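Sortase (Streptomyces avermitilis, PDB 5GO5) probably acts as a housekeeping cysteine transpeptidase that anchors secreted proteins to the cell wall through an acyl-thioester intermediate. Local coordinates at residues P50-Y55 and V120-G125; I56-F61 and H116-V121; F61-P66 and K78-Y83; K109-L114 and L179-H184. All blocks are in the same frame, centred on the assembly; numbering follows the deposited sequence.

Contact 1 pairs strand 50-55 with strand 119-123, and contact 2 continues the same junction into the loop after Tyr-55, the two sharing Val-120 and Val-121. Contact 3 is nested inside the chain loop that contact 1 closes, its centre about 8 Å from that of contact 1; the two join where Met-54 N lies 2.8 Å from Lys-65 O, a probable hydrogen bond. Contact 4 meets contact 2 where Ile-56 CG2 packs 3.8 Å from Leu-114 CD2. Contacts 3 and 4 approach the site: the Leu-80 side chain is about 7 Å from that of the predicted active-site His-100, and the Phe-111 side chain is about 8 Å from the bound glycine.

Contact 1 of 4, residues P50-Y55 and V120-G125; sequences PFAVMY and VVLTDG
The Tyr-55 ring is met at its edge by the neighbouring strand: Thr-123 CG2 lies near the ring plane, 4.1 Å from Tyr-55 CE1, and Val-121 O lies near that plane too. The ring reaches Thr-123 because CG stands beside the backbone N (chi1 -58°), which leans it back along its own strand, while Asn-64 packs against it from the following loop. Phe-51, the other aromatic here, stacks on the ring of Tyr-45.

Two antiparallel hydrogen-bonded pairs hold the backbones. Val-53 N donates to Thr-123 O, and Thr-123 N returns the bond to Val-53 O. Between Tyr-55 and Val-121 the bonds are shorter, 2.8 Å from Tyr-55 N to Val-121 O, and straighter, with an N-H...O angle of 167°. The non-hydrogen-bonded pair Met-54 and Leu-122 sits between them, where Leu-122 CA approaches Val-53 O at 3.1 Å in a CA-H...O contact.

On the face carrying Met-54 and Leu-122 the packing is apolar. The Met-54 chain runs straight until chi3 (-66°) bends CE round to Leu-122 CD2 at 4.0 Å, while SD lies 3.9 Å from Val-120 CG1. Ala-52 CB adds to this layer, 4.2 Å from Leu-122 CD2. At the far end, Thr-123 OG1 accepts from Gly-125 N in an ST turn, and a water donates to Phe-51 O.

Chemically, the contact spends its backbone polarity on paired bonds and buries thioether and methyl groups on one face, where pairing of the first and last strands in the sheet order is consistent with closing the sortase-fold barrel.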
loop_
_atom_site.group_PDB
_atom_site.type_symbol
_atom_site.label_atom_id
_atom_site.label_comp_id
_atom_site.label_asym_id
_atom_site.label_seq_id
_atom_site.Cartn_x
_atom_site.Cartn_y
_atom_site.Cartn_z
ATOM N N PRO A 50 7.492 -12.997 0.361
ATOM C CA PRO A 50 7.760 -11.555 0.253
ATOM C C PRO A 50 8.344 -11.174 -1.087
ATOM O O PRO A 50 9.189 -11.908 -1.667
ATOM C CB PRO A 50 8.761 -11.289 1.389
ATOM C CG PRO A 50 9.412 -12.597 1.612
ATOM C CD PRO A 50 8.376 -13.659 1.337
ATOM N N PHE A 51 7.961 -9.993 -1.557
ATOM C CA PHE A 51 8.495 -9.468 -2.772
ATOM C C PHE A 51 8.942 -8.014 -2.681
ATOM O O PHE A 51 9.557 -7.503 -3.653
ATOM C CB PHE A 51 7.545 -9.634 -3.975
ATOM C CG PHE A 51 6.294 -8.821 -3.872
ATOM C CD1 PHE A 51 5.166 -9.352 -3.263
ATOM C CD2 PHE A 51 6.264 -7.487 -4.276
ATOM C CE1 PHE A 51 4.030 -8.615 -3.091
ATOM C CE2 PHE A 51 5.110 -6.740 -4.111
ATOM C CZ PHE A 51 3.980 -7.314 -3.530
ATOM N N ALA A 52 8.590 -7.318 -1.607
ATOM C CA ALA A 52 8.936 -5.942 -1.476
ATOM C C ALA A 52 8.955 -5.559 -0.038
ATOM O O ALA A 52 8.501 -6.307 0.848
ATOM C CB ALA A 52 7.978 -5.030 -2.274
ATOM N N VAL A 53 9.520 -4.381 0.239
ATOM C CA VAL A 53 9.432 -3.796 1.565
ATOM C C VAL A 53 8.783 -2.416 1.431
ATOM O O VAL A 53 9.137 -1.665 0.492
ATOM C CB VAL A 53 10.824 -3.620 2.239
ATOM C CG1 VAL A 53 10.703 -3.017 3.604
ATOM C CG2 VAL A 53 11.566 -4.939 2.289
ATOM N N MET A 54 7.904 -2.100 2.383
ATOM C CA MET A 54 7.210 -0.830 2.439
ATOM C C MET A 54 7.705 0.007 3.601
ATOM O O MET A 54 7.881 -0.489 4.704
ATOM C CB MET A 54 5.697 -1.038 2.541
ATOM C CG MET A 54 4.860 0.233 2.360
ATOM S SD MET A 54 3.072 -0.020 2.567
ATOM C CE MET A 54 2.695 -1.073 1.178
ATOM N N TYR A 55 7.811 1.305 3.338
ATOM C CA TYR A 55 8.098 2.328 4.323
ATOM C C TYR A 55 7.072 3.450 4.178
ATOM O O TYR A 55 6.737 3.834 3.064
ATOM C CB TYR A 55 9.493 2.924 4.044
ATOM C CG TYR A 55 10.628 1.914 4.047
ATOM C CD1 TYR A 55 10.937 1.135 2.921
ATOM C CD2 TYR A 55 11.401 1.689 5.237
ATOM C CE1 TYR A 55 11.957 0.185 2.949
ATOM C CE2 TYR A 55 12.403 0.764 5.244
ATOM C CZ TYR A 55 12.681 -0.011 4.129
ATOM O OH TYR A 55 13.675 -0.941 4.151
ATOM N N VAL A 120 4.268 6.875 0.379
ATOM C CA VAL A 120 4.329 5.432 0.608
ATOM C C VAL A 120 5.395 4.903 -0.324
ATOM O O VAL A 120 5.285 5.054 -1.525
ATOM C CB VAL A 120 2.954 4.761 0.326
ATOM C CG1 VAL A 120 3.042 3.269 0.503
ATOM C CG2 VAL A 120 1.845 5.376 1.191
ATOM N N VAL A 121 6.466 4.347 0.244
ATOM C CA VAL A 121 7.668 4.035 -0.480
ATOM C C VAL A 121 7.911 2.543 -0.437
ATOM O O VAL A 121 7.830 1.960 0.653
ATOM C CB VAL A 121 8.890 4.747 0.126
ATOM C CG1 VAL A 121 10.153 4.436 -0.651
ATOM C CG2 VAL A 121 8.654 6.263 0.100
ATOM N N LEU A 122 8.166 1.935 -1.596
ATOM C CA LEU A 122 8.526 0.537 -1.655
ATOM C C LEU A 122 9.796 0.295 -2.404
ATOM O O LEU A 122 10.130 1.016 -3.360
ATOM C CB LEU A 122 7.448 -0.314 -2.312
ATOM C CG LEU A 122 6.127 -0.354 -1.546
ATOM C CD1 LEU A 122 5.126 0.672 -2.042
ATOM C CD2 LEU A 122 5.500 -1.746 -1.525
ATOM N N THR A 123 10.497 -0.752 -1.987
ATOM C CA THR A 123 11.607 -1.273 -2.745
ATOM C C THR A 123 11.347 -2.732 -3.103
ATOM O O THR A 123 10.831 -3.500 -2.268
ATOM C CB THR A 123 12.984 -1.124 -2.040
ATOM O OG1 THR A 123 13.971 -1.815 -2.811
ATOM C CG2 THR A 123 12.966 -1.643 -0.611
ATOM N N ASP A 124 11.687 -3.085 -4.327
ATOM C CA ASP A 124 11.705 -4.507 -4.773
ATOM C C ASP A 124 13.120 -5.077 -4.802
ATOM O O ASP A 124 13.327 -6.168 -5.343
ATOM C CB ASP A 124 11.028 -4.699 -6.122
ATOM C CG ASP A 124 11.702 -3.947 -7.248
ATOM O OD1 ASP A 124 12.743 -3.337 -7.011
ATOM O OD2 ASP A 124 11.119 -3.878 -8.363
ATOM N N GLY A 125 14.082 -4.328 -4.292
ATOM C CA GLY A 125 15.469 -4.741 -4.340
ATOM C C GLY A 125 16.258 -4.147 -5.486
ATOM O O GLY A 125 17.513 -4.146 -5.456
HETATM O O HOH W 1 10.947 -8.501 -5.676
#

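Contact 2 of 4, residues I56-F61 and H116-V121; sequences IPRLGF and HGDEVV
Charge comes first: Arg-58 grips the carboxylate of Asp-118 side-on in a two-pronged salt bridge. Arg-58 NE reaches OD2 of Asp-118 at 2.8 Å, on the syn side but 28° out of the carboxylate plane, and Arg-58 NH2 meets the syn lone pair of Asp-118 OD1 at 2.9 Å. The guanidinium and carboxylate planes stand 39° apart, so the pair is twisted rather than coplanar. Arg-58 CG, anti to the backbone N (chi1 178°), lies 3.4 Å from Asp-118 OD2, and bends at chi2 and chi3 turn the NE and NH2 edge of Arg-58 to the carboxylate. That oxygen also accepts from Arg-115 N, so a second donor holds OD2. Replacing Arg-58 with an alanine would probably leave Asp-118 without its cationic mate, its OD1 losing the NH2 bond.

Water-mediated polarity follows. One water accepts from Arg-58 N and donates to Glu-119 O at 2.8 Å, joining the two backbones where they have no direct hydrogen bond. Pro-57 CD makes a van der Waals contact with that same backbone carbonyl, 3.6 Å from Glu-119 O.

Apolar packing completes the contact. Ile-56 and Val-120 lie side by side, with Ile-56 CG1 4.1 Å from Val-120 CG1.

Ile-56 O accepts from Leu-59 N at 2.9 Å, a 3-10 turn just after strand 50-55; it follows the antiparallel pair of contact 1 in the sortase fold and is tied to the other chain segment by a salt bridge and a water, not by strand pairing.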
loop_
_atom_site.group_PDB
_atom_site.type_symbol
_atom_site.label_atom_id
_atom_site.label_comp_id
_atom_site.label_asym_id
_atom_site.label_seq_id
_atom_site.Cartn_x
_atom_site.Cartn_y
_atom_site.Cartn_z
ATOM N N ILE A 56 6.595 3.995 5.293
ATOM C CA ILE A 56 5.660 5.116 5.286
ATOM C C ILE A 56 6.136 6.081 6.367
ATOM O O ILE A 56 5.899 5.822 7.527
ATOM C CB ILE A 56 4.236 4.675 5.554
ATOM C CG1 ILE A 56 3.789 3.631 4.504
ATOM C CG2 ILE A 56 3.294 5.854 5.520
ATOM C CD1 ILE A 56 2.423 3.040 4.775
ATOM N N PRO A 57 6.804 7.146 5.960
ATOM C CA PRO A 57 7.374 8.084 6.961
ATOM C C PRO A 57 6.353 8.557 8.022
ATOM O O PRO A 57 6.690 8.662 9.210
ATOM C CB PRO A 57 7.887 9.189 6.073
ATOM C CG PRO A 57 8.399 8.498 4.855
ATOM C CD PRO A 57 7.374 7.391 4.624
ATOM N N ARG A 58 5.097 8.772 7.645
ATOM C CA ARG A 58 4.058 9.188 8.584
ATOM C C ARG A 58 3.863 8.242 9.737
ATOM O O ARG A 58 3.526 8.661 10.847
ATOM C CB ARG A 58 2.708 9.407 7.896
ATOM C CG ARG A 58 1.531 9.808 8.772
ATOM C CD ARG A 58 1.705 11.202 9.387
ATOM N NE ARG A 58 1.681 12.212 8.358
ATOM C CZ ARG A 58 1.949 13.502 8.552
ATOM N NH1 ARG A 58 2.282 13.944 9.776
ATOM N NH2 ARG A 58 1.928 14.338 7.513
ATOM N N LEU A 59 4.058 6.947 9.494
ATOM C CA LEU A 59 3.893 5.954 10.500
ATOM C C LEU A 59 5.178 5.719 11.345
ATOM O O LEU A 59 5.150 4.882 12.250
ATOM C CB LEU A 59 3.463 4.644 9.866
ATOM C CG LEU A 59 2.181 4.688 9.000
ATOM C CD1 LEU A 59 1.828 3.279 8.512
ATOM C CD2 LEU A 59 1.017 5.319 9.747
ATOM N N GLY A 60 6.245 6.432 11.043
ATOM C CA GLY A 60 7.491 6.401 11.835
ATOM C C GLY A 60 8.698 6.150 10.960
ATOM O O GLY A 60 8.651 5.356 10.013
ATOM N N PHE A 61 9.850 6.753 11.292
ATOM C CA PHE A 61 11.085 6.512 10.547
ATOM C C PHE A 61 11.463 5.047 10.510
ATOM O O PHE A 61 12.031 4.579 9.538
ATOM C CB PHE A 61 12.288 7.317 11.166
ATOM C CG PHE A 61 13.585 7.145 10.431
ATOM C CD1 PHE A 61 13.791 7.752 9.197
ATOM C CD2 PHE A 61 14.575 6.317 10.927
ATOM C CE1 PHE A 61 14.986 7.601 8.517
ATOM C CE2 PHE A 61 15.761 6.127 10.236
ATOM C CZ PHE A 61 15.977 6.768 9.028
ATOM N N HIS A 116 -3.337 13.384 2.887
ATOM C CA HIS A 116 -2.973 13.730 1.513
ATOM C C HIS A 116 -1.546 14.258 1.434
ATOM O O HIS A 116 -1.127 15.106 2.257
ATOM C CB HIS A 116 -3.922 14.791 0.934
ATOM C CG HIS A 116 -5.363 14.365 0.896
ATOM N ND1 HIS A 116 -6.354 15.169 0.367
ATOM C CD2 HIS A 116 -5.986 13.224 1.309
ATOM C CE1 HIS A 116 -7.526 14.565 0.487
ATOM N NE2 HIS A 116 -7.333 13.394 1.068
ATOM N N GLY A 117 -0.793 13.768 0.458
ATOM C CA GLY A 117 0.568 14.182 0.221
ATOM C C GLY A 117 1.592 13.325 0.929
ATOM O O GLY A 117 2.752 13.419 0.587
ATOM N N ASP A 118 1.158 12.502 1.882
ATOM C CA ASP A 118 2.055 11.546 2.543
ATOM C C ASP A 118 2.553 10.504 1.535
ATOM O O ASP A 118 1.799 10.054 0.685
ATOM C CB ASP A 118 1.390 10.883 3.701
ATOM C CG ASP A 118 1.317 11.762 4.942
ATOM O OD1 ASP A 118 1.961 12.840 5.003
ATOM O OD2 ASP A 118 0.630 11.350 5.865
ATOM N N GLU A 119 3.826 10.144 1.665
ATOM C CA GLU A 119 4.493 9.223 0.785
ATOM C C GLU A 119 4.400 7.798 1.317
ATOM O O GLU A 119 4.471 7.544 2.542
ATOM C CB GLU A 119 5.953 9.609 0.621
ATOM C CG GLU A 119 6.145 10.985 -0.011
ATOM C CD GLU A 119 7.287 11.768 0.659
ATOM O OE1 GLU A 119 7.542 11.632 1.892
ATOM O OE2 GLU A 119 7.975 12.500 -0.057
ATOM N N VAL A 120 4.268 6.875 0.379
ATOM C CA VAL A 120 4.329 5.432 0.608
ATOM C C VAL A 120 5.395 4.903 -0.324
ATOM O O VAL A 120 5.285 5.054 -1.525
ATOM C CB VAL A 120 2.954 4.761 0.326
ATOM C CG1 VAL A 120 3.042 3.269 0.503
ATOM C CG2 VAL A 120 1.845 5.376 1.191
ATOM N N VAL A 121 6.466 4.347 0.244
ATOM C CA VAL A 121 7.668 4.035 -0.480
ATOM C C VAL A 121 7.911 2.543 -0.437
ATOM O O VAL A 121 7.830 1.960 0.653
ATOM C CB VAL A 121 8.890 4.747 0.126
ATOM C CG1 VAL A 121 10.153 4.436 -0.651
ATOM C CG2 VAL A 121 8.654 6.263 0.100
HETATM O O HOH W 2 4.364 9.086 4.900
#

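Contact 3 of 4, residues F61-P66 and K78-Y83; sequences FTWNKP and KGLGHY
Lys-78 O and Pro-66 CG open the contact at 3.8 Å, the proline ring lying against the backbone just after helix 73-76. Gly-79 follows with an extended backbone of positive phi (170°). A CB on it would point at Pro-66 O and come within 2.8 Å, a clash, so the missing side chain is what lets the chain pass the proline carbonyl here.

Leu-80 carries the rest. Leu-80 N donates to Pro-66 O at 3.1 Å, with an N-H...O angle of 153°, beginning the parallel pairing of strand 80-82 with strand 65-69. With CG set beside the backbone N (chi1 -57°), the side chain reaches back to the other segment: Leu-80 CD1 lies 3.9 Å from Lys-65 CB and 4.0 Å from Trp-63 CH2, leucine and indole approaching from opposite directions. Lys-65 CG in turn sits 3.4 Å above one face of the Trp-63 indole, offset toward its rim. Trp-63 NE1 is hydrogen-bonded to Pro-107 O, which fixes the indole from its polar edge.

Chemically, one backbone bond crosses between these segments, with further ones from Leu-80 and His-82 to Leu-68 continuing the pairing within this beta-alpha-beta unit, and the aliphatic part of a lysine lets a charged residue share an apolar patch with leucine and tryptophan.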
loop_
_atom_site.group_PDB
_atom_site.type_symbol
_atom_site.label_atom_id
_atom_site.label_comp_id
_atom_site.label_asym_id
_atom_site.label_seq_id
_atom_site.Cartn_x
_atom_site.Cartn_y
_atom_site.Cartn_z
ATOM N N PHE A 61 9.850 6.753 11.292
ATOM C CA PHE A 61 11.085 6.512 10.547
ATOM C C PHE A 61 11.463 5.047 10.510
ATOM O O PHE A 61 12.031 4.579 9.538
ATOM C CB PHE A 61 12.288 7.317 11.166
ATOM C CG PHE A 61 13.585 7.145 10.431
ATOM C CD1 PHE A 61 13.791 7.752 9.197
ATOM C CD2 PHE A 61 14.575 6.317 10.927
ATOM C CE1 PHE A 61 14.986 7.601 8.517
ATOM C CE2 PHE A 61 15.761 6.127 10.236
ATOM C CZ PHE A 61 15.977 6.768 9.028
ATOM N N THR A 62 11.245 4.333 11.603
ATOM C CA THR A 62 11.661 2.932 11.642
ATOM C C THR A 62 10.541 1.984 11.186
ATOM O O THR A 62 10.674 0.752 11.299
ATOM C CB THR A 62 12.171 2.504 13.023
ATOM O OG1 THR A 62 11.117 2.564 13.972
ATOM C CG2 THR A 62 13.334 3.392 13.447
ATOM N N TRP A 63 9.419 2.527 10.730
ATOM C CA TRP A 63 8.338 1.625 10.267
ATOM C C TRP A 63 8.784 1.009 8.938
ATOM O O TRP A 63 9.137 1.711 7.987
ATOM C CB TRP A 63 7.054 2.392 10.119
ATOM C CG TRP A 63 5.813 1.569 9.911
ATOM C CD1 TRP A 63 4.865 1.283 10.831
ATOM C CD2 TRP A 63 5.300 1.112 8.628
ATOM N NE1 TRP A 63 3.797 0.622 10.217
ATOM C CE2 TRP A 63 4.055 0.501 8.876
ATOM C CE3 TRP A 63 5.798 1.135 7.322
ATOM C CZ2 TRP A 63 3.259 -0.047 7.843
ATOM C CZ3 TRP A 63 5.024 0.576 6.294
ATOM C CH2 TRP A 63 3.758 0.019 6.568
ATOM N N ASN A 64 8.794 -0.329 8.897
ATOM C CA ASN A 64 9.258 -1.052 7.716
ATOM C C ASN A 64 8.564 -2.425 7.732
ATOM O O ASN A 64 8.659 -3.148 8.714
ATOM C CB ASN A 64 10.794 -1.170 7.662
ATOM C CG ASN A 64 11.379 -2.083 8.750
ATOM O OD1 ASN A 64 11.772 -3.199 8.463
ATOM N ND2 ASN A 64 11.371 -1.630 9.980
ATOM N N LYS A 65 7.862 -2.765 6.662
ATOM C CA LYS A 65 7.092 -4.004 6.633
ATOM C C LYS A 65 7.303 -4.737 5.352
ATOM O O LYS A 65 7.340 -4.123 4.246
ATOM C CB LYS A 65 5.593 -3.742 6.776
ATOM C CG LYS A 65 5.189 -2.921 7.998
ATOM C CD LYS A 65 5.461 -3.613 9.310
ATOM C CE LYS A 65 5.316 -2.617 10.419
ATOM N NZ LYS A 65 5.512 -3.319 11.728
ATOM N N PRO A 66 7.433 -6.066 5.440
ATOM C CA PRO A 66 7.493 -6.842 4.249
ATOM C C PRO A 66 6.102 -6.929 3.600
ATOM O O PRO A 66 5.095 -6.941 4.310
ATOM C CB PRO A 66 7.912 -8.236 4.760
ATOM C CG PRO A 66 7.277 -8.300 6.097
ATOM C CD PRO A 66 7.363 -6.923 6.655
ATOM N N LYS A 78 1.933 -12.444 8.832
ATOM C CA LYS A 78 3.364 -12.295 8.652
ATOM C C LYS A 78 3.783 -10.908 8.133
ATOM O O LYS A 78 4.962 -10.581 8.135
ATOM C CB LYS A 78 3.873 -13.301 7.630
ATOM C CG LYS A 78 3.586 -14.746 7.977
ATOM C CD LYS A 78 4.103 -15.601 6.844
ATOM C CE LYS A 78 3.703 -17.042 6.989
ATOM N NZ LYS A 78 4.333 -17.763 5.875
ATOM N N GLY A 79 2.837 -10.145 7.614
ATOM C CA GLY A 79 3.169 -8.849 7.020
ATOM C C GLY A 79 1.968 -8.280 6.272
ATOM O O GLY A 79 0.847 -8.648 6.496
ATOM N N LEU A 80 2.249 -7.369 5.380
ATOM C CA LEU A 80 1.223 -6.823 4.522
ATOM C C LEU A 80 1.013 -7.782 3.357
ATOM O O LEU A 80 1.926 -8.461 2.932
ATOM C CB LEU A 80 1.708 -5.504 3.989
ATOM C CG LEU A 80 2.063 -4.535 5.094
ATOM C CD1 LEU A 80 2.520 -3.234 4.503
ATOM C CD2 LEU A 80 0.911 -4.248 6.035
ATOM N N GLY A 81 -0.197 -7.802 2.811
ATOM C CA GLY A 81 -0.515 -8.705 1.711
ATOM C C GLY A 81 -0.985 -7.969 0.463
ATOM O O GLY A 81 -1.878 -7.106 0.557
ATOM N N HIS A 82 -0.397 -8.309 -0.672
ATOM C CA HIS A 82 -0.792 -7.789 -1.961
ATOM C C HIS A 82 -1.957 -8.591 -2.530
ATOM O O HIS A 82 -1.852 -9.799 -2.657
ATOM C CB HIS A 82 0.370 -7.835 -2.932
ATOM C CG HIS A 82 0.025 -7.439 -4.318
ATOM N ND1 HIS A 82 0.160 -8.314 -5.379
ATOM C CD2 HIS A 82 -0.380 -6.260 -4.842
ATOM C CE1 HIS A 82 -0.192 -7.696 -6.496
ATOM N NE2 HIS A 82 -0.490 -6.445 -6.203
ATOM N N TYR A 83 -3.048 -7.898 -2.875
ATOM C CA TYR A 83 -4.138 -8.546 -3.603
ATOM C C TYR A 83 -3.623 -9.117 -4.928
ATOM O O TYR A 83 -3.137 -8.396 -5.795
ATOM C CB TYR A 83 -5.319 -7.602 -3.814
ATOM C CG TYR A 83 -6.077 -7.284 -2.568
ATOM C CD1 TYR A 83 -5.727 -6.192 -1.747
ATOM C CD2 TYR A 83 -7.190 -8.036 -2.218
ATOM C CE1 TYR A 83 -6.450 -5.889 -0.606
ATOM C CE2 TYR A 83 -7.887 -7.779 -1.077
ATOM C CZ TYR A 83 -7.540 -6.687 -0.283
ATOM O OH TYR A 83 -8.286 -6.414 0.810
#

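Contact 4 of 4, residues K109-L114 and L179-H184; sequences KDFPKL and LIVWAH
A 3-10 turn in the connection between strands 93-98 and 119-123 of the sortase barrel packs Phe-111 against Leu-179 and Val-181 of strand 178-190. No hydrogen bond crosses; the contact is apolar. Phe-111 CD1 lies 3.6 Å from Leu-179 CB, the two side chains sliding past each other in opposite directions. Having CG anti to the backbone N (chi1 -157°) directs the ring edge-first at the strand, with Phe-111 CZ 3.8 Å from Val-181 N, which lies near the ring plane, and Phe-111 CE1 4.0 Å from Val-181 CG1. Leu-114 CD1 covers one face of the Phe-111 ring, 3.8 Å above its centre, and itself touches Val-181 CG1 at 4.2 Å. Pro-112 CG flanks the group, 3.9 Å from Leu-179 CD1. A serine in place of Phe-111 is likely to open a gap between Leu-114, Leu-179 and Val-181 and set a hydroxyl among apolar groups.

Around this cluster, Phe-108 meets the Phe-111 ring edge-to-face, and Leu-166 of strand 162-167 packs against it. Arg-101, of the glycine pocket, touches both Pro-112 and Leu-179. Strand 178-190 is hydrogen-bonded to strand 162-167 on one flank and strand 127-140 on the other.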
loop_
_atom_site.group_PDB
_atom_site.type_symbol
_atom_site.label_atom_id
_atom_site.label_comp_id
_atom_site.label_asym_id
_atom_site.label_seq_id
_atom_site.Cartn_x
_atom_site.Cartn_y
_atom_site.Cartn_z
ATOM N N LYS A 109 -1.775 0.249 12.691
ATOM C CA LYS A 109 -2.287 0.919 13.911
ATOM C C LYS A 109 -2.581 2.393 13.732
ATOM O O LYS A 109 -3.635 2.865 14.160
ATOM C CB LYS A 109 -1.222 0.761 15.015
ATOM C CG LYS A 109 -1.526 1.463 16.340
ATOM C CD LYS A 109 -0.385 1.240 17.320
ATOM N N ASP A 110 -1.649 3.126 13.146
ATOM C CA ASP A 110 -1.732 4.590 13.014
ATOM C C ASP A 110 -2.254 5.053 11.638
ATOM O O ASP A 110 -2.057 6.192 11.250
ATOM C CB ASP A 110 -0.369 5.219 13.294
ATOM C CG ASP A 110 0.050 5.104 14.770
ATOM O OD1 ASP A 110 -0.809 5.228 15.636
ATOM O OD2 ASP A 110 1.232 4.850 15.051
ATOM N N PHE A 111 -3.014 4.191 10.972
ATOM C CA PHE A 111 -3.607 4.501 9.657
ATOM C C PHE A 111 -4.373 5.813 9.642
ATOM O O PHE A 111 -4.277 6.576 8.703
ATOM C CB PHE A 111 -4.499 3.336 9.251
ATOM C CG PHE A 111 -4.734 3.216 7.775
ATOM C CD1 PHE A 111 -5.724 3.936 7.131
ATOM C CD2 PHE A 111 -3.948 2.343 7.020
ATOM C CE1 PHE A 111 -5.979 3.748 5.767
ATOM C CE2 PHE A 111 -4.189 2.181 5.648
ATOM C CZ PHE A 111 -5.226 2.844 5.036
ATOM N N PRO A 112 -5.125 6.120 10.720
ATOM C CA PRO A 112 -5.843 7.385 10.685
ATOM C C PRO A 112 -4.991 8.655 10.581
ATOM O O PRO A 112 -5.517 9.704 10.174
ATOM C CB PRO A 112 -6.630 7.359 12.009
ATOM C CG PRO A 112 -6.823 5.945 12.313
ATOM C CD PRO A 112 -5.515 5.316 11.899
ATOM N N LYS A 113 -3.699 8.569 10.885
ATOM C CA LYS A 113 -2.769 9.676 10.752
ATOM C C LYS A 113 -2.311 9.976 9.338
ATOM O O LYS A 113 -1.684 11.029 9.078
ATOM C CB LYS A 113 -1.534 9.433 11.585
ATOM C CG LYS A 113 -1.782 9.402 13.082
ATOM C CD LYS A 113 -0.509 9.062 13.834
ATOM C CE LYS A 113 0.676 9.970 13.493
ATOM N N LEU A 114 -2.589 9.049 8.402
ATOM C CA LEU A 114 -2.219 9.305 7.023
ATOM C C LEU A 114 -2.976 10.504 6.438
ATOM O O LEU A 114 -4.144 10.714 6.761
ATOM C CB LEU A 114 -2.465 8.055 6.148
ATOM C CG LEU A 114 -1.665 6.820 6.513
ATOM C CD1 LEU A 114 -2.193 5.592 5.797
ATOM C CD2 LEU A 114 -0.182 7.074 6.254
ATOM N N LEU A 179 -10.569 1.389 6.712
ATOM C CA LEU A 179 -10.072 2.586 6.192
ATOM C C LEU A 179 -9.205 2.319 4.962
ATOM O O LEU A 179 -8.474 1.317 4.929
ATOM C CB LEU A 179 -9.218 3.302 7.209
ATOM C CG LEU A 179 -9.964 3.810 8.459
ATOM C CD1 LEU A 179 -8.948 4.443 9.388
ATOM C CD2 LEU A 179 -11.004 4.819 8.061
ATOM N N ILE A 180 -9.308 3.225 4.002
ATOM C CA ILE A 180 -8.650 3.083 2.697
ATOM C C ILE A 180 -7.908 4.369 2.411
ATOM O O ILE A 180 -8.417 5.488 2.651
ATOM C CB ILE A 180 -9.640 2.881 1.513
ATOM C CG1 ILE A 180 -10.822 1.940 1.835
ATOM C CG2 ILE A 180 -8.913 2.487 0.213
ATOM C CD1 ILE A 180 -10.421 0.508 2.002
ATOM N N VAL A 181 -6.712 4.252 1.825
ATOM C CA VAL A 181 -6.107 5.396 1.119
ATOM C C VAL A 181 -5.725 4.990 -0.310
ATOM O O VAL A 181 -5.402 3.826 -0.572
ATOM C CB VAL A 181 -4.854 5.992 1.806
ATOM C CG1 VAL A 181 -5.221 6.626 3.129
ATOM C CG2 VAL A 181 -3.778 4.955 1.985
ATOM N N TRP A 182 -5.765 5.969 -1.206
ATOM C CA TRP A 182 -5.332 5.816 -2.560
ATOM C C TRP A 182 -4.213 6.777 -2.876
ATOM O O TRP A 182 -4.274 7.946 -2.506
ATOM C CB TRP A 182 -6.475 6.050 -3.563
ATOM C CG TRP A 182 -7.598 5.080 -3.481
ATOM C CD1 TRP A 182 -7.675 3.873 -4.075
ATOM C CD2 TRP A 182 -8.820 5.250 -2.738
ATOM N NE1 TRP A 182 -8.899 3.263 -3.772
ATOM C CE2 TRP A 182 -9.622 4.112 -2.986
ATOM C CE3 TRP A 182 -9.337 6.281 -1.924
ATOM C CZ2 TRP A 182 -10.884 3.950 -2.413
ATOM C CZ3 TRP A 182 -10.606 6.106 -1.336
ATOM C CH2 TRP A 182 -11.359 4.964 -1.606
ATOM N N ALA A 183 -3.248 6.300 -3.648
ATOM C CA ALA A 183 -2.058 7.035 -3.995
ATOM C C ALA A 183 -1.694 6.838 -5.467
ATOM O O ALA A 183 -2.057 5.824 -6.078
ATOM C CB ALA A 183 -0.919 6.568 -3.107
ATOM N N HIS A 184 -0.872 7.728 -6.006
ATOM C CA HIS A 184 -0.331 7.562 -7.341
ATOM C C HIS A 184 1.214 7.573 -7.320
ATOM O O HIS A 184 1.839 8.122 -6.406
ATOM C CB HIS A 184 -0.815 8.651 -8.301
ATOM C CG HIS A 184 -0.153 9.967 -8.068
ATOM N ND1 HIS A 184 -0.590 10.868 -7.120
ATOM C CD2 HIS A 184 0.972 10.496 -8.597
ATOM C CE1 HIS A 184 0.232 11.907 -7.090
ATOM N NE2 HIS A 184 1.177 11.709 -7.983
#